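Local coordinates for Cow rumen GH26 endo-mannanase (Metagenome, PDB 6UEH), which probably hydrolyses internal beta-1,4-mannosidic linkages of mannans such as galactomannan, using a GH26 TIM-barrel domain joined to a CBM6-like accessory domain, at residues 269-274 with 338-343; 287-292 with 342-347; 433-438 with 473-478. One frame throughout, in Å; residues are numbered along the deposited sequence.

How the contacts relate
All three contacts belong to the GH26 domain and illustrate how a TIM barrel is held together by contacts of its helices and loops. Contacts 1 and 2 are neighbours, their centres about 11 Å apart; they share K342 and Y343 on helix 334-351, which meets first the loop ahead of helix 280-301 and then that helix itself. Contact 3 comes later in the chain, joining the start of helix 435-441 to the turn that leads into strand 476-477. Its centre lies about 38 Å from that of contact 1 and about 36 Å from that of contact 2, and contact 3 touches neither. The first two thus pack the barrel's outer layer, whereas the third sits where the last strand closes the sheet.

Contact 1. Residues 269-274 with 338-343; sequences FKTADC and VEIWKY
I340 reaches from helix 334-351 to T271 and C274, in the loop that leads to helix 280-301. The side chain sets out toward the loop and branches at CB, and the long branch carries the contact. CG1 comes first, passing C274 SG at 3.9 Å. One bond further, CD1 lies 3.7 Å from that same SG and, at the same distance of 3.7 Å, meets T271 CG2. The isoleucine tip therefore touches a sulfur and a methyl group at once, and the threonine side chain crosses it at about a right angle. C274 adopts the crowded position, SG between its backbone N and carbonyl carbon (chi1 76°), and thereby presents sulfur to the isoleucine. T271 is two-faced: CG2 serves the apolar contact while OG1 is hydrogen-bonded to W328 O. The loop has polar support too, since C274 O is bonded to N282 ND2 on the helix that follows. With no hydrogen bond between the two segments, this is buried apolar packing, in which a short 3-10 turn of a TIM-barrel connection rests against the helix following the fourth parallel strand.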
# COMPACT_ATOMS: atom_id res chain seq x y z
N PHE A 269 -6.31 -24.62 -14.14
CA PHE A 269 -7.44 -23.69 -14.13
C PHE A 269 -7.10 -22.46 -14.97
O PHE A 269 -6.14 -21.75 -14.69
CB PHE A 269 -7.76 -23.29 -12.68
CG PHE A 269 -8.99 -22.43 -12.52
CD1 PHE A 269 -8.92 -21.06 -12.64
CD2 PHE A 269 -10.21 -23.01 -12.19
CE1 PHE A 269 -10.04 -20.26 -12.46
CE2 PHE A 269 -11.34 -22.22 -12.02
CZ PHE A 269 -11.26 -20.85 -12.15
N LYS A 270 -7.88 -22.24 -16.03
CA LYS A 270 -7.66 -21.09 -16.90
C LYS A 270 -8.27 -19.83 -16.28
O LYS A 270 -9.48 -19.64 -16.29
CB LYS A 270 -8.25 -21.34 -18.29
CG LYS A 270 -7.53 -22.42 -19.08
CD LYS A 270 -8.08 -22.54 -20.49
CE LYS A 270 -7.35 -23.61 -21.28
NZ LYS A 270 -7.47 -24.95 -20.63
N THR A 271 -7.40 -18.97 -15.74
CA THR A 271 -7.84 -17.79 -14.99
C THR A 271 -8.80 -16.91 -15.78
O THR A 271 -9.84 -16.50 -15.25
CB THR A 271 -6.62 -16.94 -14.56
OG1 THR A 271 -5.86 -17.67 -13.58
CG2 THR A 271 -7.08 -15.62 -13.96
N ALA A 272 -8.47 -16.63 -17.03
CA ALA A 272 -9.28 -15.73 -17.86
C ALA A 272 -10.69 -16.28 -18.09
O ALA A 272 -11.62 -15.51 -18.33
CB ALA A 272 -8.58 -15.48 -19.19
N ASP A 273 -10.84 -17.59 -18.02
CA ASP A 273 -12.13 -18.21 -18.32
C ASP A 273 -13.11 -18.18 -17.16
O ASP A 273 -14.29 -18.49 -17.34
CB ASP A 273 -11.93 -19.66 -18.78
CG ASP A 273 -11.44 -19.76 -20.21
OD1 ASP A 273 -11.54 -18.74 -20.94
OD2 ASP A 273 -10.97 -20.84 -20.62
N CYS A 274 -12.65 -17.81 -15.97
CA CYS A 274 -13.52 -17.83 -14.80
C CYS A 274 -14.65 -16.80 -14.93
O CYS A 274 -15.66 -16.88 -14.23
CB CYS A 274 -12.73 -17.58 -13.51
SG CYS A 274 -12.23 -15.87 -13.22
N VAL A 338 -8.56 -7.05 -13.57
CA VAL A 338 -9.52 -5.98 -13.32
C VAL A 338 -10.93 -6.42 -13.71
O VAL A 338 -11.90 -6.13 -13.00
CB VAL A 338 -9.14 -4.68 -14.08
CG1 VAL A 338 -10.26 -3.65 -14.00
CG2 VAL A 338 -7.85 -4.10 -13.52
N GLU A 339 -11.04 -7.15 -14.82
CA GLU A 339 -12.32 -7.68 -15.26
C GLU A 339 -12.89 -8.67 -14.24
O GLU A 339 -14.09 -8.70 -14.00
CB GLU A 339 -12.19 -8.33 -16.64
CG GLU A 339 -11.82 -7.36 -17.75
CD GLU A 339 -11.65 -8.03 -19.10
OE1 GLU A 339 -11.03 -7.42 -20.00
OE2 GLU A 339 -12.14 -9.16 -19.27
N ILE A 340 -12.01 -9.47 -13.64
CA ILE A 340 -12.42 -10.42 -12.61
C ILE A 340 -12.92 -9.69 -11.36
O ILE A 340 -13.94 -10.07 -10.78
CB ILE A 340 -11.27 -11.37 -12.22
CG1 ILE A 340 -10.88 -12.23 -13.42
CG2 ILE A 340 -11.67 -12.25 -11.04
CD1 ILE A 340 -9.73 -13.18 -13.15
N TRP A 341 -12.21 -8.63 -10.96
CA TRP A 341 -12.63 -7.81 -9.83
C TRP A 341 -14.02 -7.21 -10.07
O TRP A 341 -14.89 -7.26 -9.19
CB TRP A 341 -11.63 -6.68 -9.57
CG TRP A 341 -12.04 -5.74 -8.47
CD1 TRP A 341 -12.90 -4.68 -8.56
CD2 TRP A 341 -11.61 -5.78 -7.10
NE1 TRP A 341 -13.02 -4.06 -7.34
CE2 TRP A 341 -12.24 -4.72 -6.42
CE3 TRP A 341 -10.74 -6.62 -6.38
CZ2 TRP A 341 -12.04 -4.47 -5.07
CZ3 TRP A 341 -10.54 -6.36 -5.03
CH2 TRP A 341 -11.19 -5.30 -4.39
N LYS A 342 -14.22 -6.65 -11.26
CA LYS A 342 -15.50 -6.06 -11.61
C LYS A 342 -16.60 -7.12 -11.62
O LYS A 342 -17.73 -6.86 -11.21
CB LYS A 342 -15.42 -5.37 -12.97
CG LYS A 342 -14.53 -4.13 -12.98
CD LYS A 342 -14.55 -3.44 -14.33
CE LYS A 342 -13.69 -2.19 -14.32
NZ LYS A 342 -13.67 -1.52 -15.65
N TYR A 343 -16.26 -8.32 -12.07
CA TYR A 343 -17.19 -9.45 -12.08
C TYR A 343 -17.68 -9.75 -10.67
O TYR A 343 -18.88 -9.85 -10.43
CB TYR A 343 -16.52 -10.69 -12.69
CG TYR A 343 -17.43 -11.89 -12.83
CD1 TYR A 343 -17.63 -12.78 -11.78
CD2 TYR A 343 -18.09 -12.15 -14.03
CE1 TYR A 343 -18.45 -13.88 -11.92
CE2 TYR A 343 -18.91 -13.25 -14.18
CZ TYR A 343 -19.09 -14.12 -13.12
OH TYR A 343 -19.92 -15.21 -13.26

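Contact 2. Residues 287-292 with 342-347; sequences EAIKML and KYLYDK
Contacts between aliphatic groups centre on I289, whose side chain leaves helix 287-292 toward helix 342-347 and meets L344 obliquely. A single methyl of the leucine, CD1, does the touching: it lies 3.9 Å from I289 CG1 and 4.0 Å from I289 CD1, alongside the isoleucine's long branch. In L344, CG anti to the backbone N (chi1 177°) and a chi2 of 61° together bring CD1 to the neighbouring helix. On the other branch, I289 CG2 comes within 4.4 Å of K347 CB, a looser touch made by the base of the lysine, while the rest of that chain leads away.

The axes of the two short segments approach to 11.4 Å and cross at -45°. They belong to consecutive outer helices of the TIM barrel, 280-301 and 334-351, with strand 306-309 between them in sequence, and L344 also touches P310 just beyond that strand.

The aromatic part of the interface is an edge contact. I289 CD1 sits in the plane of the Y343 ring, 3.8 Å from CE1, so the methyl abuts the rim and does not cover a face. Polar bonds fix the far end of this ring: Y343 OH is hydrogen-bonded to N286 OD1 and to N282 ND2, N286 about one turn and N282 about two turns before I289. W285, from the same helix, also meets the tyrosine ring.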
# COMPACT_ATOMS: atom_id res chain seq x y z
N GLU A 287 -19.78 -20.93 -8.02
CA GLU A 287 -20.07 -21.71 -6.82
C GLU A 287 -19.32 -21.16 -5.62
O GLU A 287 -19.87 -21.07 -4.52
CB GLU A 287 -19.72 -23.19 -7.02
CG GLU A 287 -20.66 -23.95 -7.93
CD GLU A 287 -20.42 -25.45 -7.88
OE1 GLU A 287 -19.76 -25.90 -6.92
OE2 GLU A 287 -20.88 -26.16 -8.79
N ALA A 288 -18.06 -20.79 -5.82
CA ALA A 288 -17.25 -20.22 -4.75
C ALA A 288 -17.81 -18.87 -4.31
O ALA A 288 -17.86 -18.57 -3.11
CB ALA A 288 -15.80 -20.07 -5.20
N ILE A 289 -18.23 -18.06 -5.27
CA ILE A 289 -18.84 -16.77 -4.97
C ILE A 289 -20.14 -16.96 -4.19
O ILE A 289 -20.42 -16.21 -3.25
CB ILE A 289 -19.11 -15.96 -6.26
CG1 ILE A 289 -17.79 -15.54 -6.90
CG2 ILE A 289 -19.95 -14.73 -5.96
CD1 ILE A 289 -17.96 -14.89 -8.26
N LYS A 290 -20.91 -17.97 -4.58
CA LYS A 290 -22.17 -18.29 -3.91
C LYS A 290 -21.96 -18.61 -2.43
O LYS A 290 -22.68 -18.12 -1.57
CB LYS A 290 -22.87 -19.46 -4.61
CG LYS A 290 -24.21 -19.86 -3.99
CD LYS A 290 -24.76 -21.13 -4.61
CE LYS A 290 -23.85 -22.32 -4.34
NZ LYS A 290 -24.41 -23.61 -4.84
N MET A 291 -20.96 -19.44 -2.15
CA MET A 291 -20.68 -19.85 -0.78
C MET A 291 -20.13 -18.69 0.04
O MET A 291 -20.43 -18.57 1.23
CB MET A 291 -19.70 -21.03 -0.76
CG MET A 291 -20.25 -22.27 -1.45
SD MET A 291 -19.30 -23.76 -1.11
CE MET A 291 -20.25 -24.97 -2.03
N LEU A 292 -19.34 -17.84 -0.61
CA LEU A 292 -18.88 -16.61 0.02
C LEU A 292 -20.04 -15.67 0.34
O LEU A 292 -20.15 -15.17 1.46
CB LEU A 292 -17.87 -15.89 -0.88
CG LEU A 292 -17.50 -14.47 -0.43
CD1 LEU A 292 -16.58 -14.51 0.79
CD2 LEU A 292 -16.88 -13.68 -1.58
N LYS A 342 -14.22 -6.65 -11.26
CA LYS A 342 -15.50 -6.06 -11.61
C LYS A 342 -16.60 -7.12 -11.62
O LYS A 342 -17.73 -6.86 -11.21
CB LYS A 342 -15.42 -5.37 -12.97
CG LYS A 342 -14.53 -4.13 -12.98
CD LYS A 342 -14.55 -3.44 -14.33
CE LYS A 342 -13.69 -2.19 -14.32
NZ LYS A 342 -13.67 -1.52 -15.65
N TYR A 343 -16.26 -8.32 -12.07
CA TYR A 343 -17.19 -9.45 -12.08
C TYR A 343 -17.68 -9.75 -10.67
O TYR A 343 -18.88 -9.85 -10.43
CB TYR A 343 -16.52 -10.69 -12.69
CG TYR A 343 -17.43 -11.89 -12.83
CD1 TYR A 343 -17.63 -12.78 -11.78
CD2 TYR A 343 -18.09 -12.15 -14.03
CE1 TYR A 343 -18.45 -13.88 -11.92
CE2 TYR A 343 -18.91 -13.25 -14.18
CZ TYR A 343 -19.09 -14.12 -13.12
OH TYR A 343 -19.92 -15.21 -13.26
N LEU A 344 -16.74 -9.88 -9.74
CA LEU A 344 -17.06 -10.18 -8.34
C LEU A 344 -17.87 -9.05 -7.71
O LEU A 344 -18.86 -9.29 -7.02
CB LEU A 344 -15.79 -10.43 -7.54
CG LEU A 344 -15.98 -10.69 -6.04
CD1 LEU A 344 -16.83 -11.94 -5.81
CD2 LEU A 344 -14.64 -10.81 -5.34
N TYR A 345 -17.45 -7.81 -7.97
CA TYR A 345 -18.13 -6.63 -7.45
C TYR A 345 -19.58 -6.60 -7.92
O TYR A 345 -20.49 -6.38 -7.12
CB TYR A 345 -17.40 -5.36 -7.90
CG TYR A 345 -17.91 -4.07 -7.29
CD1 TYR A 345 -19.07 -3.47 -7.77
CD2 TYR A 345 -17.21 -3.43 -6.28
CE1 TYR A 345 -19.54 -2.28 -7.22
CE2 TYR A 345 -17.67 -2.24 -5.73
CZ TYR A 345 -18.83 -1.67 -6.21
OH TYR A 345 -19.29 -0.49 -5.68
N ASP A 346 -19.78 -6.80 -9.21
CA ASP A 346 -21.12 -6.78 -9.79
C ASP A 346 -21.97 -7.94 -9.28
O ASP A 346 -23.15 -7.77 -8.99
CB ASP A 346 -21.05 -6.81 -11.32
CG ASP A 346 -20.49 -5.53 -11.90
OD1 ASP A 346 -20.39 -4.53 -11.16
OD2 ASP A 346 -20.17 -5.52 -13.11
N LYS A 347 -21.36 -9.12 -9.17
CA LYS A 347 -22.07 -10.30 -8.69
C LYS A 347 -22.56 -10.13 -7.26
O LYS A 347 -23.72 -10.42 -6.96
CB LYS A 347 -21.18 -11.54 -8.79
CG LYS A 347 -21.30 -12.30 -10.11
CD LYS A 347 -22.69 -12.90 -10.28
CE LYS A 347 -22.78 -13.75 -11.53
NZ LYS A 347 -22.60 -12.96 -12.78

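Contact 3. Residues 433-438 with 473-478; sequences PGVDNL and SDYCIT
V435 and Y475 meet through torsions that send each toward the other segment: the valine holds CG2 anti to its backbone N, with CG1 at a chi1 of 68°, and the tyrosine holds CG anti to its own N (chi1 -177°). V435 CG2 then lies 4.2 Å from Y475 CD2, and L438, one helical turn on, brings its CB to 4.1 Å from Y475 CE2. Both approach the ring obliquely, along the same side of its outline. The valine methyl also rests 3.6 Å from S473 OG.

That hydroxyl is already engaged. S473 OG accepts a hydrogen bond from Y475 N (3.1 Å, N-H...O angle 152°), an ST turn superposed on the type I beta turn from S473 to C476. The turn thus sets the backbone from which the tyrosine ring springs. Strand 476-477 follows directly and pairs with strand 169-174, the last strand of the TIM barrel meeting the first; L438 and Y475 both touch I169 there. N437 OD1 is hydrogen-bonded to R106 in the CBM6-like domain, which links the helix to the accessory domain.

One water completes the contact, donating to L438 O at 3.0 Å and to Y475 OH at 2.8 Å. Since the water is the donor in both bonds, both oxygens act as acceptors toward it. No direct hydrogen bond joins the segments; the start of the helix and the turn leading into the closing strand are linked by apolar contact round the ring and, at its polar end, by solvent.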
# COMPACT_ATOMS: atom_id res chain seq x y z
N PRO A 433 5.76 -0.42 11.06
CA PRO A 433 6.71 0.70 11.04
C PRO A 433 6.85 1.37 12.40
O PRO A 433 5.93 1.30 13.22
CB PRO A 433 6.09 1.67 10.02
CG PRO A 433 5.26 0.80 9.13
CD PRO A 433 4.72 -0.29 10.02
N GLY A 434 8.00 1.99 12.65
CA GLY A 434 8.22 2.74 13.87
C GLY A 434 7.25 3.91 13.94
O GLY A 434 7.06 4.62 12.95
N VAL A 435 6.64 4.10 15.10
CA VAL A 435 5.61 5.11 15.24
C VAL A 435 6.19 6.52 15.05
O VAL A 435 5.51 7.41 14.53
CB VAL A 435 4.90 5.01 16.62
CG1 VAL A 435 5.83 5.38 17.76
CG2 VAL A 435 3.64 5.86 16.63
N ASP A 436 7.45 6.71 15.43
CA ASP A 436 8.10 8.00 15.25
C ASP A 436 8.34 8.28 13.77
O ASP A 436 8.19 9.41 13.32
CB ASP A 436 9.43 8.04 16.01
CG ASP A 436 9.23 7.99 17.52
OD1 ASP A 436 8.23 8.56 18.01
OD2 ASP A 436 10.07 7.38 18.21
N ASN A 437 8.69 7.24 13.01
CA ASN A 437 8.88 7.39 11.58
C ASN A 437 7.58 7.76 10.87
O ASN A 437 7.57 8.56 9.94
CB ASN A 437 9.47 6.12 10.97
CG ASN A 437 10.91 5.89 11.39
OD1 ASN A 437 11.64 6.83 11.68
ND2 ASN A 437 11.33 4.63 11.41
N LEU A 438 6.48 7.15 11.32
CA LEU A 438 5.16 7.43 10.75
C LEU A 438 4.76 8.89 10.96
O LEU A 438 4.24 9.54 10.05
CB LEU A 438 4.11 6.51 11.37
CG LEU A 438 4.20 5.01 11.07
CD1 LEU A 438 3.13 4.25 11.84
CD2 LEU A 438 4.06 4.76 9.57
N SER A 473 0.75 4.64 22.03
CA SER A 473 0.94 5.97 21.46
C SER A 473 -0.39 6.66 21.20
O SER A 473 -1.38 6.02 20.85
CB SER A 473 1.74 5.88 20.15
OG SER A 473 1.78 7.13 19.50
N ASP A 474 -0.41 7.99 21.37
CA ASP A 474 -1.61 8.77 21.08
C ASP A 474 -1.96 8.69 19.60
O ASP A 474 -3.12 8.83 19.22
CB ASP A 474 -1.41 10.23 21.49
CG ASP A 474 -1.38 10.43 22.99
OD1 ASP A 474 -1.98 9.59 23.70
OD2 ASP A 474 -0.77 11.41 23.45
N TYR A 475 -0.95 8.46 18.78
CA TYR A 475 -1.13 8.39 17.33
C TYR A 475 -1.84 7.10 16.90
O TYR A 475 -2.38 7.02 15.80
CB TYR A 475 0.23 8.51 16.63
CG TYR A 475 0.14 8.53 15.12
CD1 TYR A 475 -0.32 9.66 14.45
CD2 TYR A 475 0.53 7.43 14.36
CE1 TYR A 475 -0.40 9.68 13.07
CE2 TYR A 475 0.45 7.45 12.98
CZ TYR A 475 -0.02 8.58 12.34
OH TYR A 475 -0.10 8.60 10.97
N CYS A 476 -1.86 6.10 17.78
CA CYS A 476 -2.42 4.81 17.41
C CYS A 476 -3.78 4.55 18.05
O CYS A 476 -3.94 4.65 19.27
CB CYS A 476 -1.45 3.69 17.79
SG CYS A 476 -2.03 2.00 17.44
N ILE A 477 -4.75 4.21 17.22
CA ILE A 477 -6.09 3.87 17.69
C ILE A 477 -6.18 2.38 18.02
O ILE A 477 -5.88 1.53 17.18
CB ILE A 477 -7.16 4.24 16.64
CG1 ILE A 477 -7.26 5.76 16.52
CG2 ILE A 477 -8.51 3.63 17.01
CD1 ILE A 477 -8.17 6.22 15.41
N THR A 478 -6.58 2.08 19.24
CA THR A 478 -6.75 0.70 19.68
C THR A 478 -8.23 0.42 19.92
O THR A 478 -9.07 1.30 19.70
CB THR A 478 -5.93 0.40 20.95
OG1 THR A 478 -6.47 1.12 22.06
CG2 THR A 478 -4.47 0.79 20.75
O HOH W 1 1.41 10.61 9.83